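Local coordinates for virulent strain associated lipoprotein (Borreliella spielmanii A14S, PDB 6FZZ) that is an outer surface lipoprotein of the PFam54 family, probably able to bind glutathione as its Borrelia burgdorferi relative BBE31 does, at residues Leu51-Lys54 with Ser55-Trp58; Ser67-Glu71 with Arg72-Tyr76. One frame throughout, in Å; residues are numbered along the deposited sequence.

Contact 1 (Leu51-Lys54 with Ser55-Trp58); sequences LAFK and SLRW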
loop_
_atom_site.group_PDB
_atom_site.type_symbol
_atom_site.label_atom_id
_atom_site.label_comp_id
_atom_site.label_asym_id
_atom_site.label_seq_id
_atom_site.Cartn_x
_atom_site.Cartn_y
_atom_site.Cartn_z
ATOM N N LEU A 51 5.081 -4.233 15.656
ATOM C CA LEU A 51 6.328 -3.874 16.328
ATOM C C LEU A 51 7.377 -3.457 15.291
ATOM O O LEU A 51 8.357 -2.768 15.641
ATOM C CB LEU A 51 6.869 -5.029 17.161
ATOM C CG LEU A 51 6.261 -5.388 18.546
ATOM C CD1 LEU A 51 7.110 -6.511 19.178
ATOM C CD2 LEU A 51 6.204 -4.232 19.531
ATOM N N ALA A 52 7.154 -3.861 14.028
ATOM C CA ALA A 52 8.012 -3.489 12.908
ATOM C C ALA A 52 8.258 -2.000 12.786
ATOM O O ALA A 52 9.383 -1.551 12.352
ATOM C CB ALA A 52 7.434 -4.072 11.637
ATOM N N PHE A 53 7.246 -1.203 13.172
ATOM C CA PHE A 53 7.388 0.254 13.150
ATOM C C PHE A 53 8.603 0.742 13.943
ATOM O O PHE A 53 9.274 1.712 13.553
ATOM C CB PHE A 53 6.115 0.939 13.654
ATOM C CG PHE A 53 4.923 0.774 12.751
ATOM C CD1 PHE A 53 5.060 0.754 11.352
ATOM C CD2 PHE A 53 3.658 0.726 13.300
ATOM C CE1 PHE A 53 3.953 0.630 10.527
ATOM C CE2 PHE A 53 2.530 0.629 12.491
ATOM C CZ PHE A 53 2.672 0.579 11.106
ATOM N N LYS A 54 8.881 0.070 15.049
ATOM C CA LYS A 54 9.983 0.496 15.941
ATOM C C LYS A 54 11.337 0.195 15.325
ATOM O O LYS A 54 12.306 0.765 15.750
ATOM C CB LYS A 54 9.901 -0.183 17.310
ATOM C CG LYS A 54 8.742 0.294 18.120
ATOM C CD LYS A 54 8.596 -0.513 19.387
ATOM C CE LYS A 54 7.301 -0.162 20.108
ATOM N NZ LYS A 54 7.263 -0.822 21.447
ATOM N N SER A 55 11.404 -0.626 14.291
ATOM C CA SER A 55 12.674 -0.915 13.693
ATOM C C SER A 55 12.891 -0.210 12.340
ATOM O O SER A 55 13.819 -0.506 11.598
ATOM C CB SER A 55 12.860 -2.445 13.638
ATOM O OG SER A 55 12.617 -2.829 12.339
ATOM N N LEU A 56 12.022 0.746 12.038
ATOM C CA LEU A 56 12.133 1.581 10.851
ATOM C C LEU A 56 12.521 2.981 11.352
ATOM O O LEU A 56 11.724 3.697 11.965
ATOM C CB LEU A 56 10.786 1.618 10.142
ATOM C CG LEU A 56 10.347 0.317 9.386
ATOM C CD1 LEU A 56 8.859 0.409 9.056
ATOM C CD2 LEU A 56 11.170 0.141 8.118
ATOM N N ARG A 57 13.753 3.373 11.110
ATOM C CA ARG A 57 14.243 4.650 11.631
ATOM C C ARG A 57 14.587 5.502 10.408
ATOM O O ARG A 57 15.374 5.101 9.504
ATOM C CB ARG A 57 15.449 4.407 12.602
ATOM C CG ARG A 57 16.017 5.735 13.113
ATOM C CD ARG A 57 17.155 5.577 14.132
ATOM N NE ARG A 57 16.691 4.773 15.246
ATOM C CZ ARG A 57 15.880 5.178 16.209
ATOM N NH1 ARG A 57 15.412 6.441 16.278
ATOM N NH2 ARG A 57 15.569 4.312 17.139
ATOM N N TRP A 58 14.009 6.695 10.351
ATOM C CA TRP A 58 14.326 7.623 9.251
ATOM C C TRP A 58 15.783 8.014 9.215
ATOM O O TRP A 58 16.360 8.262 10.272
ATOM C CB TRP A 58 13.569 8.890 9.410
ATOM C CG TRP A 58 12.042 8.743 9.279
ATOM C CD1 TRP A 58 11.180 8.464 10.263
ATOM C CD2 TRP A 58 11.271 8.850 8.083
ATOM N NE1 TRP A 58 9.880 8.436 9.798
ATOM C CE2 TRP A 58 9.904 8.632 8.445
ATOM C CE3 TRP A 58 11.596 9.071 6.732
ATOM C CZ2 TRP A 58 8.846 8.704 7.524
ATOM C CZ3 TRP A 58 10.528 9.122 5.808
ATOM C CH2 TRP A 58 9.165 8.932 6.226
#
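Ala52 and Phe53 meet Ser55 and Leu56 where the 3-10 turn of residues 51-54 leads on into 55-58, a worked example of i-to-i+3 bonding. The backbone bonds come first. Ser55 N gives its hydrogen to Ala52 O at 2.9 Å, and one residue later Leu56 N reaches Phe53 O over a longer 3.3 Å. In both the donor stands well above the plane of the carbonyl it approaches, a geometry that goes with the i-to-i+3 spacing. Inside the turn the same spacing joins Lys54 N to Leu51 O. A side-chain bond adds to these: the hydroxyl of Ser55 turns back on Ala52 O, weakly, at 3.5 Å, so that this one oxygen is approached by backbone and side chain of the same residue.

Van der Waals contact is carried by Leu56. Its CG lies anti to its own carbonyl carbon (chi1 -73°), which sets CG beside its own backbone N and 3.6 Å from Ala52 O. The buried side chains of Ala52 and Leu56 both rest on Phe109 of helix 105-126, and Phe53 packs on Arg77, Thr80 and Tyr81 of helix 71-83; the turn thus packs against two helices of this largely helical Bbcrasp-1-type domain. Beyond it, Leu56 and Trp58 pair by backbone bonds with Val66 and Glu64. The apolar contact is at the Phe53 ring, where Leu56 CD1 comes to the edge, close to the ring plane, 4.5 Å from Phe53 CD1.

Contact 2 (Ser67-Glu71 with Arg72-Tyr76); sequences SDNSE and RSKAY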
loop_
_atom_site.group_PDB
_atom_site.type_symbol
_atom_site.label_atom_id
_atom_site.label_comp_id
_atom_site.label_asym_id
_atom_site.label_seq_id
_atom_site.Cartn_x
_atom_site.Cartn_y
_atom_site.Cartn_z
ATOM N N SER A 67 7.472 4.327 14.435
ATOM C CA SER A 67 6.629 4.196 15.603
ATOM C C SER A 67 6.389 5.553 16.363
ATOM O O SER A 67 5.375 5.710 17.069
ATOM C CB SER A 67 7.235 3.174 16.612
ATOM O OG SER A 67 6.330 3.102 17.680
ATOM N N ASP A 68 7.298 6.517 16.217
ATOM C CA ASP A 68 7.216 7.795 16.912
ATOM C C ASP A 68 6.159 8.641 16.264
ATOM O O ASP A 68 5.728 8.376 15.114
ATOM C CB ASP A 68 8.533 8.547 16.875
ATOM C CG ASP A 68 9.592 7.921 17.758
ATOM O OD1 ASP A 68 9.250 7.644 18.914
ATOM O OD2 ASP A 68 10.725 7.661 17.291
ATOM N N ASN A 69 5.763 9.685 16.979
ATOM C CA ASN A 69 4.649 10.477 16.556
ATOM C C ASN A 69 4.951 11.727 15.751
ATOM O O ASN A 69 4.259 12.750 15.858
ATOM C CB ASN A 69 3.719 10.736 17.730
ATOM C CG ASN A 69 2.895 9.499 18.071
ATOM O OD1 ASN A 69 2.476 8.743 17.183
ATOM N ND2 ASN A 69 2.636 9.297 19.342
ATOM N N SER A 70 5.913 11.651 14.843
ATOM C CA SER A 70 6.077 12.767 13.937
ATOM C C SER A 70 4.970 12.724 12.858
ATOM O O SER A 70 4.293 11.713 12.717
ATOM C CB SER A 70 7.451 12.686 13.306
ATOM O OG SER A 70 7.542 11.522 12.507
ATOM N N GLU A 71 4.829 13.791 12.061
ATOM C CA GLU A 71 3.850 13.803 10.996
ATOM C C GLU A 71 4.214 12.821 9.902
ATOM O O GLU A 71 3.350 12.137 9.385
ATOM C CB GLU A 71 3.665 15.225 10.415
ATOM C CG GLU A 71 3.052 16.169 11.449
ATOM C CD GLU A 71 1.761 15.622 12.079
ATOM O OE1 GLU A 71 0.791 15.350 11.313
ATOM O OE2 GLU A 71 1.699 15.470 13.334
ATOM N N ARG A 72 5.482 12.737 9.531
ATOM C CA ARG A 72 5.824 11.801 8.479
ATOM C C ARG A 72 5.682 10.326 8.952
ATOM O O ARG A 72 5.357 9.445 8.154
ATOM C CB ARG A 72 7.226 12.101 7.907
ATOM C CG ARG A 72 8.380 11.914 8.843
ATOM C CD ARG A 72 9.692 12.205 8.148
ATOM N NE ARG A 72 10.790 12.158 9.128
ATOM C CZ ARG A 72 12.073 12.313 8.831
ATOM N NH1 ARG A 72 12.470 12.434 7.550
ATOM N NH2 ARG A 72 12.993 12.244 9.809
ATOM N N SER A 73 5.956 10.054 10.243
ATOM C CA SER A 73 5.764 8.740 10.779
ATOM C C SER A 73 4.279 8.345 10.777
ATOM O O SER A 73 3.942 7.211 10.424
ATOM C CB SER A 73 6.441 8.587 12.142
ATOM O OG SER A 73 7.835 8.470 11.963
ATOM N N LYS A 74 3.410 9.232 11.237
ATOM C CA LYS A 74 1.970 8.985 11.175
ATOM C C LYS A 74 1.496 8.670 9.755
ATOM O O LYS A 74 0.718 7.721 9.571
ATOM C CB LYS A 74 1.179 10.145 11.729
ATOM C CG LYS A 74 1.439 10.305 13.224
ATOM C CD LYS A 74 0.567 11.424 13.742
ATOM C CE LYS A 74 0.777 11.701 15.198
ATOM N NZ LYS A 74 -0.146 12.837 15.476
ATOM N N ALA A 75 2.006 9.423 8.782
ATOM C CA ALA A 75 1.708 9.183 7.346
ATOM C C ALA A 75 2.138 7.777 6.912
ATOM O O ALA A 75 1.378 7.043 6.226
ATOM C CB ALA A 75 2.330 10.276 6.472
ATOM N N TYR A 76 3.348 7.386 7.307
ATOM C CA TYR A 76 3.920 6.077 6.921
ATOM C C TYR A 76 3.003 5.008 7.552
ATOM O O TYR A 76 2.632 4.036 6.901
ATOM C CB TYR A 76 5.358 5.956 7.454
ATOM C CG TYR A 76 6.133 4.758 7.019
ATOM C CD1 TYR A 76 5.753 3.455 7.397
ATOM C CD2 TYR A 76 7.322 4.920 6.261
ATOM C CE1 TYR A 76 6.496 2.354 6.985
ATOM C CE2 TYR A 76 8.031 3.822 5.820
ATOM C CZ TYR A 76 7.624 2.552 6.210
ATOM O OH TYR A 76 8.375 1.506 5.792
#
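Lys74 lies back across Ser70, Asn69 and Glu71, its side chain running over the start of helix 71-83, which opens with Ser70 as N-cap. Its CB sits 3.6 Å from Ser70 O, the oxygen that also accepts the nearly straight bond from Lys74 N (3.0 Å, 171° at the hydrogen). CG passes the same Ser70 O at 3.2 Å, and CD is still beside it. With the chain extended beyond CG, CE reaches the Asn69 backbone, 3.7 Å from Asn69 O, and lies near the side-chain oxygen OD1 of Asn69, which is hydrogen-bonded to Arg77. NZ ends in a long salt bridge to Glu71 OE2, 3.9 Å away, and a hydrogen bond to a bound tetraethylene glycol.

The cap itself is Ser70 OG, which takes the hydrogen of Ser73 N at 3.1 Å. The chi1 of Ser70, 65°, sets the hydroxyl between backbone N and carbonyl carbon, turned toward the start of the helix; Ser70 OG is also hydrogen-bonded to Glu64. Arg72 forms salt bridges with Glu60 and Glu64. Further along the helix, Tyr76 packs on Phe109 and Ile113, setting helix 71-83 against helix 105-126.

In the fold
Contact 1 closes before contact 2 opens, and the chain between them doubles back so that their centres lie only about 10 Å apart. The 55-58 segment reaches the capped helix start through Trp58 NE1, 3.0 Å from Ser73 OG in a probable hydrogen bond, while the Trp58 ring also takes part in a cation-pi contact with Arg72. In addition, Ser67 N probably bonds to Phe53 O at 3.3 Å, and Leu56 CD1 packs on Tyr76 OH at 3.5 Å. Bound tetraethylene glycol, probably from the crystallisation liquor, is found near each contact: about 4 Å from the side chain of Leu56 and, at contact 2, about 3 Å from that of Asn69.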